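Local coordinates for putative uncharacterized protein PH1780 (Pyrococcus horikoshii, PDB 2YZQ), which is of unknown function but binds S-adenosylmethionine through its CBS domains, consistent with a role in sensing this ligand, at residues Ala159-Asp164 / Gln254-Arg259; Gly171-Thr176 / Lys221-Ile226; Asp230-Thr235 / Ala244-Lys249. All coordinates share one frame; numbering follows the deposited sequence.

Interaction 1: Ala159-Asp164 / Gln254-Arg259; sequences ALPVVD and QLPVIR. With SAM (S-adenosylmethionine), chain B.
Q254 meets A159 where two strands, 254-259 and 159-163, run in the same general direction. The CA atoms of A159 and Q254 are 7.3 Å apart. The Q254 side chain turns back on itself: CG sits between the backbone N and the carbonyl carbon (chi1 64°), and the chain bends again at chi2 (-69°). These bends lay the amide alongside the A159 methyl, with NE2 3.4 Å from A159 CB. The same NE2 gives a weak hydrogen bond to N7 of SAM, 3.0 Å long and bent to 135°. The backbone O of Q254 also accepts a hydrogen bond from SAM N6 at 3.0 Å. One residue thus grips two neighbouring positions of the base, one as donor and one as acceptor. With an alanine here, SAM N7 would probably lose this donor, and a gap would be likely to open beside the A159 methyl. L255 turns off the other way, onto M247 of helix 240-250 and I268 of strand 263-269. At P256 the chain comes back to the contact. Its ring meets the P161 ring at an oblique angle, with P256 CG 4.1 Å from P161 CG. P256 CD also packs against the ligand, 3.4 Å from SAM N6. Beyond P256 the strands diverge. All four touching residues are buried, and the contact joins the third and fourth CBS domains. Two strands side by side, with the adenine held along the Q254 and P256 end, are typical of the ligand cleft of a tandem CBS pair, the Bateman module.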
loop_
_atom_site.group_PDB
_atom_site.type_symbol
_atom_site.label_atom_id
_atom_site.label_comp_id
_atom_site.label_asym_id
_atom_site.label_seq_id
_atom_site.Cartn_x
_atom_site.Cartn_y
_atom_site.Cartn_z
ATOM N N ALA A 159 -8.481 1.342 -0.453
ATOM C CA ALA A 159 -9.612 2.248 -0.618
ATOM C C ALA A 159 -10.629 1.782 -1.641
ATOM O O ALA A 159 -10.307 1.029 -2.562
ATOM C CB ALA A 159 -9.114 3.632 -1.006
ATOM N N LEU A 160 -11.859 2.253 -1.468
ATOM C CA LEU A 160 -12.949 1.941 -2.376
ATOM C C LEU A 160 -13.377 3.182 -3.146
ATOM O O LEU A 160 -13.789 4.174 -2.542
ATOM C CB LEU A 160 -14.182 1.449 -1.615
ATOM C CG LEU A 160 -14.166 0.131 -0.853
ATOM C CD1 LEU A 160 -15.421 0.010 0.005
ATOM C CD2 LEU A 160 -14.088 -1.010 -1.852
ATOM N N PRO A 161 -13.255 3.164 -4.479
ATOM C CA PRO A 161 -13.696 4.345 -5.225
ATOM C C PRO A 161 -15.215 4.343 -5.018
ATOM O O PRO A 161 -15.825 3.274 -4.950
ATOM C CB PRO A 161 -13.334 4.000 -6.670
ATOM C CG PRO A 161 -12.121 3.128 -6.518
ATOM C CD PRO A 161 -12.498 2.241 -5.347
ATOM N N VAL A 162 -15.821 5.518 -4.907
ATOM C CA VAL A 162 -17.265 5.606 -4.700
ATOM C C VAL A 162 -17.938 6.147 -5.957
ATOM O O VAL A 162 -17.442 7.082 -6.576
ATOM C CB VAL A 162 -17.594 6.540 -3.511
ATOM C CG1 VAL A 162 -19.088 6.570 -3.274
ATOM C CG2 VAL A 162 -16.868 6.066 -2.260
ATOM N N VAL A 163 -19.068 5.555 -6.326
ATOM C CA VAL A 163 -19.780 5.986 -7.524
ATOM C C VAL A 163 -21.214 6.401 -7.231
ATOM O O VAL A 163 -21.769 6.055 -6.188
ATOM C CB VAL A 163 -19.805 4.853 -8.583
ATOM C CG1 VAL A 163 -18.380 4.483 -8.975
ATOM C CG2 VAL A 163 -20.536 3.635 -8.028
ATOM N N ASP A 164 -21.805 7.168 -8.143
ATOM C CA ASP A 164 -23.191 7.568 -7.958
ATOM C C ASP A 164 -24.098 6.467 -8.506
ATOM O O ASP A 164 -23.625 5.401 -8.910
ATOM C CB ASP A 164 -23.488 8.922 -8.627
ATOM C CG ASP A 164 -23.272 8.917 -10.132
ATOM O OD1 ASP A 164 -23.221 7.838 -10.755
ATOM O OD2 ASP A 164 -23.174 10.028 -10.703
ATOM N N GLN A 254 -3.332 4.553 -3.629
ATOM C CA GLN A 254 -3.985 4.187 -4.880
ATOM C C GLN A 254 -4.712 5.337 -5.557
ATOM O O GLN A 254 -5.253 6.222 -4.892
ATOM C CB GLN A 254 -4.997 3.066 -4.638
ATOM C CG GLN A 254 -6.164 3.466 -3.732
ATOM C CD GLN A 254 -5.743 3.684 -2.294
ATOM O OE1 GLN A 254 -5.209 2.780 -1.652
ATOM N NE2 GLN A 254 -5.995 4.886 -1.774
ATOM N N LEU A 255 -4.725 5.308 -6.887
ATOM C CA LEU A 255 -5.421 6.318 -7.679
ATOM C C LEU A 255 -6.360 5.646 -8.661
ATOM O O LEU A 255 -5.950 4.762 -9.411
ATOM C CB LEU A 255 -4.453 7.179 -8.500
ATOM C CG LEU A 255 -3.599 8.269 -7.850
ATOM C CD1 LEU A 255 -2.612 7.657 -6.884
ATOM C CD2 LEU A 255 -2.870 9.047 -8.941
ATOM N N PRO A 256 -7.642 6.025 -8.643
ATOM C CA PRO A 256 -8.559 5.408 -9.602
ATOM C C PRO A 256 -8.056 5.777 -11.002
ATOM O O PRO A 256 -7.537 6.874 -11.209
ATOM C CB PRO A 256 -9.883 6.089 -9.291
ATOM C CG PRO A 256 -9.813 6.286 -7.807
ATOM C CD PRO A 256 -8.382 6.755 -7.597
ATOM N N VAL A 257 -8.183 4.859 -11.953
ATOM C CA VAL A 257 -7.763 5.126 -13.324
ATOM C C VAL A 257 -9.039 5.442 -14.085
ATOM O O VAL A 257 -9.996 4.677 -14.025
ATOM C CB VAL A 257 -7.086 3.891 -13.951
ATOM C CG1 VAL A 257 -6.731 4.170 -15.423
ATOM C CG2 VAL A 257 -5.834 3.542 -13.151
ATOM N N ILE A 258 -9.055 6.570 -14.786
ATOM C CA ILE A 258 -10.247 6.972 -15.523
ATOM C C ILE A 258 -10.001 7.429 -16.949
ATOM O O ILE A 258 -8.863 7.563 -17.405
ATOM C CB ILE A 258 -10.962 8.151 -14.829
ATOM C CG1 ILE A 258 -10.098 9.414 -14.942
ATOM C CG2 ILE A 258 -11.226 7.817 -13.367
ATOM C CD1 ILE A 258 -10.808 10.704 -14.572
ATOM N N ARG A 259 -11.113 7.674 -17.633
ATOM C CA ARG A 259 -11.134 8.205 -18.985
ATOM C C ARG A 259 -12.189 9.300 -18.831
ATOM O O ARG A 259 -12.973 9.268 -17.880
ATOM C CB ARG A 259 -11.601 7.153 -19.997
ATOM C CG ARG A 259 -13.081 6.821 -19.915
ATOM C CD ARG A 259 -13.536 5.938 -21.069
ATOM N NE ARG A 259 -13.005 4.582 -20.975
ATOM C CZ ARG A 259 -13.332 3.595 -21.802
ATOM N NH1 ARG A 259 -14.192 3.809 -22.789
ATOM N NH2 ARG A 259 -12.800 2.391 -21.642
HETATM N N SAM B . -3.024 4.224 4.952
HETATM C CA SAM B . -2.867 5.662 5.215
HETATM C C SAM B . -3.061 5.939 6.695
HETATM O O SAM B . -2.716 7.010 7.168
HETATM O OXT SAM B . -3.563 5.095 7.416
HETATM C CB SAM B . -3.898 6.438 4.385
HETATM C CG SAM B . -3.468 7.901 4.254
HETATM S SD SAM B . -4.521 8.758 3.045
HETATM C CE SAM B . -3.947 10.466 3.330
HETATM C "C5'" SAM B . -6.187 8.705 3.745
HETATM C "C4'" SAM B . -7.062 9.742 3.039
HETATM O "O4'" SAM B . -6.752 9.764 1.625
HETATM C "C3'" SAM B . -8.555 9.411 3.174
HETATM O "O3'" SAM B . -9.286 10.615 3.462
HETATM C "C2'" SAM B . -8.905 8.837 1.794
HETATM O "O2'" SAM B . -10.298 8.978 1.498
HETATM C "C1'" SAM B . -7.987 9.680 0.896
HETATM N N9 SAM B . -7.737 9.074 -0.413
HETATM C C8 SAM B . -7.333 7.791 -0.703
HETATM N N7 SAM B . -7.098 7.686 -1.985
HETATM C C5 SAM B . -7.459 8.847 -2.595
HETATM C C6 SAM B . -7.529 9.318 -3.935
HETATM N N6 SAM B . -7.191 8.501 -4.994
HETATM N N1 SAM B . -7.936 10.585 -4.162
HETATM C C2 SAM B . -8.328 11.390 -3.168
HETATM N N3 SAM B . -8.249 11.003 -1.897
HETATM C C4 SAM B . -7.855 9.747 -1.576
#

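Interaction 2: Gly171-Thr176 / Lys221-Ile226; sequences GIVDET and KPVAEI. With SAM (S-adenosylmethionine), chain B.
V173 of strand 169-174 faces I226 with their CA atoms 7.4 Å apart; I226 N bonds to V223 O in the turn of the short 3-10 segment there. The contact is wholly apolar. V173 uses both methyls. CG1 lies between the backbone N and the carbonyl carbon (chi1 64°) and touches V223 CG2 at 3.8 Å. CG2 meets the end of the I226 chain, CD1, at 4.1 Å. I226 reaches V173 by its tip, while V223 offers one branch. Helix 145-153 packs on both residues from beyond, through A148 on V223 and L145 on I226.

The neighbours of V173 on the strand point to the ligand. I172 CG2 lies over the plane of the adenine, 3.6 Å from SAM C4. D174 OD2 approaches SAM C5' at 3.2 Å, and its negative charge probably favours the nearby sulfonium. T176 OG1 donates to the syn lone pair of D174 OD1 at 2.7 Å, which helps fix the rotation of the carboxylate. The backbone N of D174 is bonded to D177, a residue that binds SAM. The alternation of core-facing and ligand-facing residues, followed shortly by the SAM-binding D177, is characteristic of the nucleoside site of CBS domains.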
loop_
_atom_site.group_PDB
_atom_site.type_symbol
_atom_site.label_atom_id
_atom_site.label_comp_id
_atom_site.label_asym_id
_atom_site.label_seq_id
_atom_site.Cartn_x
_atom_site.Cartn_y
_atom_site.Cartn_z
ATOM N N GLY A 171 -16.355 9.891 -5.501
ATOM C CA GLY A 171 -15.593 9.970 -4.270
ATOM C C GLY A 171 -14.726 8.752 -4.052
ATOM O O GLY A 171 -14.570 7.913 -4.938
ATOM N N ILE A 172 -14.152 8.665 -2.861
ATOM C CA ILE A 172 -13.301 7.538 -2.522
ATOM C C ILE A 172 -13.290 7.453 -1.003
ATOM O O ILE A 172 -13.449 8.466 -0.326
ATOM C CB ILE A 172 -11.881 7.745 -3.118
ATOM C CG1 ILE A 172 -11.034 6.487 -2.915
ATOM C CG2 ILE A 172 -11.231 8.992 -2.519
ATOM C CD1 ILE A 172 -9.888 6.377 -3.903
ATOM N N VAL A 173 -13.126 6.253 -0.460
ATOM C CA VAL A 173 -13.136 6.094 0.990
ATOM C C VAL A 173 -12.205 4.989 1.474
ATOM O O VAL A 173 -12.042 3.972 0.800
ATOM C CB VAL A 173 -14.579 5.789 1.492
ATOM C CG1 VAL A 173 -15.072 4.445 0.930
ATOM C CG2 VAL A 173 -14.617 5.773 3.009
ATOM N N ASP A 174 -11.576 5.207 2.628
ATOM C CA ASP A 174 -10.707 4.194 3.216
ATOM C C ASP A 174 -10.932 4.118 4.719
ATOM O O ASP A 174 -11.776 4.834 5.267
ATOM C CB ASP A 174 -9.220 4.414 2.856
ATOM C CG ASP A 174 -8.545 5.520 3.649
ATOM O OD1 ASP A 174 -9.179 6.160 4.510
ATOM O OD2 ASP A 174 -7.341 5.736 3.398
ATOM N N GLU A 175 -10.200 3.228 5.379
ATOM C CA GLU A 175 -10.352 3.013 6.810
ATOM C C GLU A 175 -10.237 4.277 7.658
ATOM O O GLU A 175 -11.012 4.472 8.592
ATOM C CB GLU A 175 -9.328 1.967 7.265
ATOM C CG GLU A 175 -9.386 1.585 8.724
ATOM C CD GLU A 175 -8.441 0.443 9.045
ATOM O OE1 GLU A 175 -7.294 0.470 8.546
ATOM O OE2 GLU A 175 -8.840 -0.474 9.796
ATOM N N THR A 176 -9.287 5.140 7.326
ATOM C CA THR A 176 -9.094 6.366 8.095
ATOM C C THR A 176 -10.299 7.303 8.056
ATOM O O THR A 176 -10.481 8.123 8.961
ATOM C CB THR A 176 -7.850 7.146 7.610
ATOM O OG1 THR A 176 -8.133 7.782 6.358
ATOM C CG2 THR A 176 -6.666 6.204 7.445
ATOM N N LYS A 221 -25.176 4.732 8.622
ATOM C CA LYS A 221 -25.482 5.690 7.564
ATOM C C LYS A 221 -24.719 5.455 6.261
ATOM O O LYS A 221 -23.762 4.681 6.217
ATOM C CB LYS A 221 -25.197 7.108 8.069
ATOM C CG LYS A 221 -25.962 7.482 9.332
ATOM C CD LYS A 221 -27.464 7.478 9.095
ATOM C CE LYS A 221 -28.224 7.833 10.362
ATOM N NZ LYS A 221 -27.810 9.154 10.914
ATOM N N PRO A 222 -25.146 6.128 5.175
ATOM C CA PRO A 222 -24.517 6.011 3.856
ATOM C C PRO A 222 -23.044 6.423 3.871
ATOM O O PRO A 222 -22.660 7.388 4.533
ATOM C CB PRO A 222 -25.366 6.935 2.987
ATOM C CG PRO A 222 -26.716 6.813 3.607
ATOM C CD PRO A 222 -26.392 6.908 5.080
ATOM N N VAL A 223 -22.224 5.689 3.131
ATOM C CA VAL A 223 -20.799 5.968 3.072
ATOM C C VAL A 223 -20.526 7.372 2.521
ATOM O O VAL A 223 -19.455 7.935 2.732
ATOM C CB VAL A 223 -20.070 4.894 2.215
ATOM C CG1 VAL A 223 -20.457 5.032 0.758
ATOM C CG2 VAL A 223 -18.565 5.010 2.398
ATOM N N ALA A 224 -21.507 7.942 1.830
ATOM C CA ALA A 224 -21.365 9.278 1.271
ATOM C C ALA A 224 -21.041 10.285 2.378
ATOM O O ALA A 224 -20.357 11.281 2.140
ATOM C CB ALA A 224 -22.654 9.687 0.558
ATOM N N GLU A 225 -21.523 10.009 3.587
ATOM C CA GLU A 225 -21.306 10.900 4.724
ATOM C C GLU A 225 -19.867 10.987 5.239
ATOM O O GLU A 225 -19.545 11.890 6.009
ATOM C CB GLU A 225 -22.237 10.516 5.880
ATOM C CG GLU A 225 -23.685 10.948 5.673
ATOM C CD GLU A 225 -24.570 10.642 6.872
ATOM O OE1 GLU A 225 -24.084 10.758 8.016
ATOM O OE2 GLU A 225 -25.754 10.299 6.672
ATOM N N ILE A 226 -19.002 10.064 4.831
ATOM C CA ILE A 226 -17.614 10.116 5.288
ATOM C C ILE A 226 -16.602 10.045 4.149
ATOM O O ILE A 226 -15.397 10.057 4.384
ATOM C CB ILE A 226 -17.288 8.971 6.277
ATOM C CG1 ILE A 226 -17.414 7.619 5.571
ATOM C CG2 ILE A 226 -18.211 9.041 7.490
ATOM C CD1 ILE A 226 -16.821 6.461 6.357
HETATM N N SAM B . -3.024 4.224 4.952
HETATM C CA SAM B . -2.867 5.662 5.215
HETATM C C SAM B . -3.061 5.939 6.695
HETATM O O SAM B . -2.716 7.010 7.168
HETATM O OXT SAM B . -3.563 5.095 7.416
HETATM C CB SAM B . -3.898 6.438 4.385
HETATM C CG SAM B . -3.468 7.901 4.254
HETATM S SD SAM B . -4.521 8.758 3.045
HETATM C CE SAM B . -3.947 10.466 3.330
HETATM C "C5'" SAM B . -6.187 8.705 3.745
HETATM C "C4'" SAM B . -7.062 9.742 3.039
HETATM O "O4'" SAM B . -6.752 9.764 1.625
HETATM C "C3'" SAM B . -8.555 9.411 3.174
HETATM O "O3'" SAM B . -9.286 10.615 3.462
HETATM C "C2'" SAM B . -8.905 8.837 1.794
HETATM O "O2'" SAM B . -10.298 8.978 1.498
HETATM C "C1'" SAM B . -7.987 9.680 0.896
HETATM N N9 SAM B . -7.737 9.074 -0.413
HETATM C C8 SAM B . -7.333 7.791 -0.703
HETATM N N7 SAM B . -7.098 7.686 -1.985
HETATM C C5 SAM B . -7.459 8.847 -2.595
HETATM C C6 SAM B . -7.529 9.318 -3.935
HETATM N N6 SAM B . -7.191 8.501 -4.994
HETATM N N1 SAM B . -7.936 10.585 -4.162
HETATM C C2 SAM B . -8.328 11.390 -3.168
HETATM N N3 SAM B . -8.249 11.003 -1.897
HETATM C C4 SAM B . -7.855 9.747 -1.576
#

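Interaction 3: Asp230-Thr235 / Ala244-Lys249; sequences DVIVAT and ALKMAK. With SAM (S-adenosylmethionine), chain B.
I232 and K246 bring an extended loop, 230-235, up to helix 240-250, with their CA atoms 7.8 Å apart. The loop has no regular secondary structure, but A234 bonds through its backbone to P256 and I258 of strand 254-259. The helix is regular, with A248 N bonded to A244 O and K249 N to L245 O.

I232 and K246 cross at a slant. The contact is made by the I232 branch methyl and the aliphatic part of the lysine: I232 CG2 lies 3.9 Å from K246 CD. The K246 chain runs straight as far as CE and then bends at chi4 (-66°). The bend carries NZ to a water, which accepts a weak bond from it at 3.2 Å. The same water donates to V233 O at 2.6 Å, so loop and helix are bridged through solvent at the protein surface. K246 also packs on M238 and L255, and E242 gives its charge a long, weak partner.

In a CBS domain the extended piece ahead of the first helix lies beside the domain's strands, and here it also forms part of the SAM pocket. The hydrogen bonds of I232 to the adenine come from its backbone. I232 N donates to SAM N1 at 2.7 Å, nearly straight at 171°. I232 O accepts from SAM N6 at 3.1 Å. The donor and acceptor match the Watson-Crick positions of adenine, as a pairing base would. The side chain adds packing: I232 CG1 turns the other way from CG2 and lies 3.5 Å from SAM N1. Of its sequence neighbours, V231 leans on P256, its CG1 also near the base, and V233 rests on I258.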
loop_
_atom_site.group_PDB
_atom_site.type_symbol
_atom_site.label_atom_id
_atom_site.label_comp_id
_atom_site.label_asym_id
_atom_site.label_seq_id
_atom_site.Cartn_x
_atom_site.Cartn_y
_atom_site.Cartn_z
ATOM N N ASP A 230 -13.048 14.937 -3.461
ATOM C CA ASP A 230 -12.080 15.328 -4.476
ATOM C C ASP A 230 -11.107 14.181 -4.680
ATOM O O ASP A 230 -10.145 14.024 -3.931
ATOM C CB ASP A 230 -11.329 16.592 -4.056
ATOM C CG ASP A 230 -10.386 17.087 -5.134
ATOM O OD1 ASP A 230 -10.709 16.913 -6.326
ATOM O OD2 ASP A 230 -9.330 17.658 -4.794
ATOM N N VAL A 231 -11.368 13.381 -5.706
ATOM C CA VAL A 231 -10.546 12.214 -5.992
ATOM C C VAL A 231 -9.356 12.514 -6.898
ATOM O O VAL A 231 -9.492 13.151 -7.951
ATOM C CB VAL A 231 -11.400 11.102 -6.641
ATOM C CG1 VAL A 231 -10.638 9.789 -6.643
ATOM C CG2 VAL A 231 -12.715 10.949 -5.887
ATOM N N ILE A 232 -8.182 12.067 -6.456
ATOM C CA ILE A 232 -6.950 12.230 -7.209
ATOM C C ILE A 232 -6.907 11.032 -8.149
ATOM O O ILE A 232 -6.846 9.887 -7.691
ATOM C CB ILE A 232 -5.727 12.191 -6.283
ATOM C CG1 ILE A 232 -5.869 13.261 -5.197
ATOM C CG2 ILE A 232 -4.459 12.390 -7.098
ATOM C CD1 ILE A 232 -6.053 14.664 -5.741
ATOM N N VAL A 233 -6.940 11.298 -9.450
ATOM C CA VAL A 233 -6.977 10.233 -10.451
ATOM C C VAL A 233 -5.776 10.105 -11.368
ATOM O O VAL A 233 -4.922 10.990 -11.449
ATOM C CB VAL A 233 -8.230 10.382 -11.365
ATOM C CG1 VAL A 233 -9.491 10.404 -10.535
ATOM C CG2 VAL A 233 -8.135 11.664 -12.182
ATOM N N ALA A 234 -5.736 8.975 -12.067
ATOM C CA ALA A 234 -4.699 8.672 -13.038
ATOM C C ALA A 234 -5.402 8.239 -14.319
ATOM O O ALA A 234 -6.620 8.060 -14.337
ATOM C CB ALA A 234 -3.809 7.540 -12.527
ATOM N N THR A 235 -4.638 8.108 -15.395
ATOM C CA THR A 235 -5.181 7.647 -16.670
ATOM C C THR A 235 -4.187 6.599 -17.140
ATOM O O THR A 235 -3.087 6.499 -16.598
ATOM C CB THR A 235 -5.269 8.774 -17.724
ATOM O OG1 THR A 235 -3.950 9.155 -18.136
ATOM C CG2 THR A 235 -6.000 9.979 -17.156
ATOM N N ALA A 244 3.533 8.115 -8.794
ATOM C CA ALA A 244 4.262 8.040 -7.531
ATOM C C ALA A 244 4.330 9.416 -6.873
ATOM O O ALA A 244 4.222 9.534 -5.651
ATOM C CB ALA A 244 5.663 7.493 -7.766
ATOM N N LEU A 245 4.515 10.454 -7.680
ATOM C CA LEU A 245 4.572 11.811 -7.151
ATOM C C LEU A 245 3.274 12.143 -6.427
ATOM O O LEU A 245 3.293 12.739 -5.348
ATOM C CB LEU A 245 4.810 12.819 -8.282
ATOM C CG LEU A 245 6.265 13.110 -8.659
ATOM C CD1 LEU A 245 6.882 14.020 -7.618
ATOM C CD2 LEU A 245 7.047 11.815 -8.763
ATOM N N LYS A 246 2.148 11.756 -7.021
ATOM C CA LYS A 246 0.845 12.017 -6.421
ATOM C C LYS A 246 0.642 11.177 -5.160
ATOM O O LYS A 246 0.114 11.663 -4.159
ATOM C CB LYS A 246 -0.274 11.729 -7.429
ATOM C CG LYS A 246 -0.286 12.672 -8.626
ATOM C CD LYS A 246 -1.439 12.345 -9.571
ATOM C CE LYS A 246 -1.488 13.291 -10.765
ATOM N NZ LYS A 246 -1.811 14.694 -10.366
ATOM N N MET A 247 1.056 9.916 -5.207
ATOM C CA MET A 247 0.922 9.044 -4.046
ATOM C C MET A 247 1.708 9.615 -2.871
ATOM O O MET A 247 1.234 9.608 -1.735
ATOM C CB MET A 247 1.425 7.635 -4.369
ATOM C CG MET A 247 0.555 6.891 -5.374
ATOM S SD MET A 247 1.188 5.241 -5.730
ATOM C CE MET A 247 -0.272 4.480 -6.449
ATOM N N ALA A 248 2.909 10.111 -3.151
ATOM C CA ALA A 248 3.755 10.688 -2.112
ATOM C C ALA A 248 3.194 12.014 -1.607
ATOM O O ALA A 248 3.112 12.249 -0.401
ATOM C CB ALA A 248 5.171 10.892 -2.649
ATOM N N LYS A 249 2.804 12.875 -2.540
ATOM C CA LYS A 249 2.263 14.191 -2.211
ATOM C C LYS A 249 1.014 14.147 -1.332
ATOM O O LYS A 249 0.898 14.900 -0.362
ATOM C CB LYS A 249 1.950 14.951 -3.503
ATOM C CG LYS A 249 1.279 16.300 -3.300
ATOM C CD LYS A 249 1.035 16.993 -4.631
ATOM C CE LYS A 249 2.343 17.242 -5.370
ATOM N NZ LYS A 249 2.125 17.933 -6.673
HETATM N N SAM B . -3.024 4.224 4.952
HETATM C CA SAM B . -2.867 5.662 5.215
HETATM C C SAM B . -3.061 5.939 6.695
HETATM O O SAM B . -2.716 7.010 7.168
HETATM O OXT SAM B . -3.563 5.095 7.416
HETATM C CB SAM B . -3.898 6.438 4.385
HETATM C CG SAM B . -3.468 7.901 4.254
HETATM S SD SAM B . -4.521 8.758 3.045
HETATM C CE SAM B . -3.947 10.466 3.330
HETATM C "C5'" SAM B . -6.187 8.705 3.745
HETATM C "C4'" SAM B . -7.062 9.742 3.039
HETATM O "O4'" SAM B . -6.752 9.764 1.625
HETATM C "C3'" SAM B . -8.555 9.411 3.174
HETATM O "O3'" SAM B . -9.286 10.615 3.462
HETATM C "C2'" SAM B . -8.905 8.837 1.794
HETATM O "O2'" SAM B . -10.298 8.978 1.498
HETATM C "C1'" SAM B . -7.987 9.680 0.896
HETATM N N9 SAM B . -7.737 9.074 -0.413
HETATM C C8 SAM B . -7.333 7.791 -0.703
HETATM N N7 SAM B . -7.098 7.686 -1.985
HETATM C C5 SAM B . -7.459 8.847 -2.595
HETATM C C6 SAM B . -7.529 9.318 -3.935
HETATM N N6 SAM B . -7.191 8.501 -4.994
HETATM N N1 SAM B . -7.936 10.585 -4.162
HETATM C C2 SAM B . -8.328 11.390 -3.168
HETATM N N3 SAM B . -8.249 11.003 -1.897
HETATM C C4 SAM B . -7.855 9.747 -1.576
HETATM O O HOH W 1 -4.539 13.546 -11.467
#

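In the fold
Interactions 1 and 2 are buried; interaction 3 is a surface contact. All three touch SAM, but differently. Interaction 1 binds N7 and N6, interaction 3 binds N1 and N6 through backbone, and interaction 2 gives packing against the base and a carboxylate by the ribose and sulfonium. Strands 159-163 and 169-174 are neighbours in one sheet, joined by backbone bonds such as L160 N to V173 O, so interactions 1 and 2 share a framework. Interaction 3 is tied to interaction 1 through A234 and strand 254-259. It meets interaction 2 only by packing, where V231 touches G171. Interaction 2 is wholly apolar; interaction 1 adds an amide against a methyl, interaction 3 a lysine chain and a water.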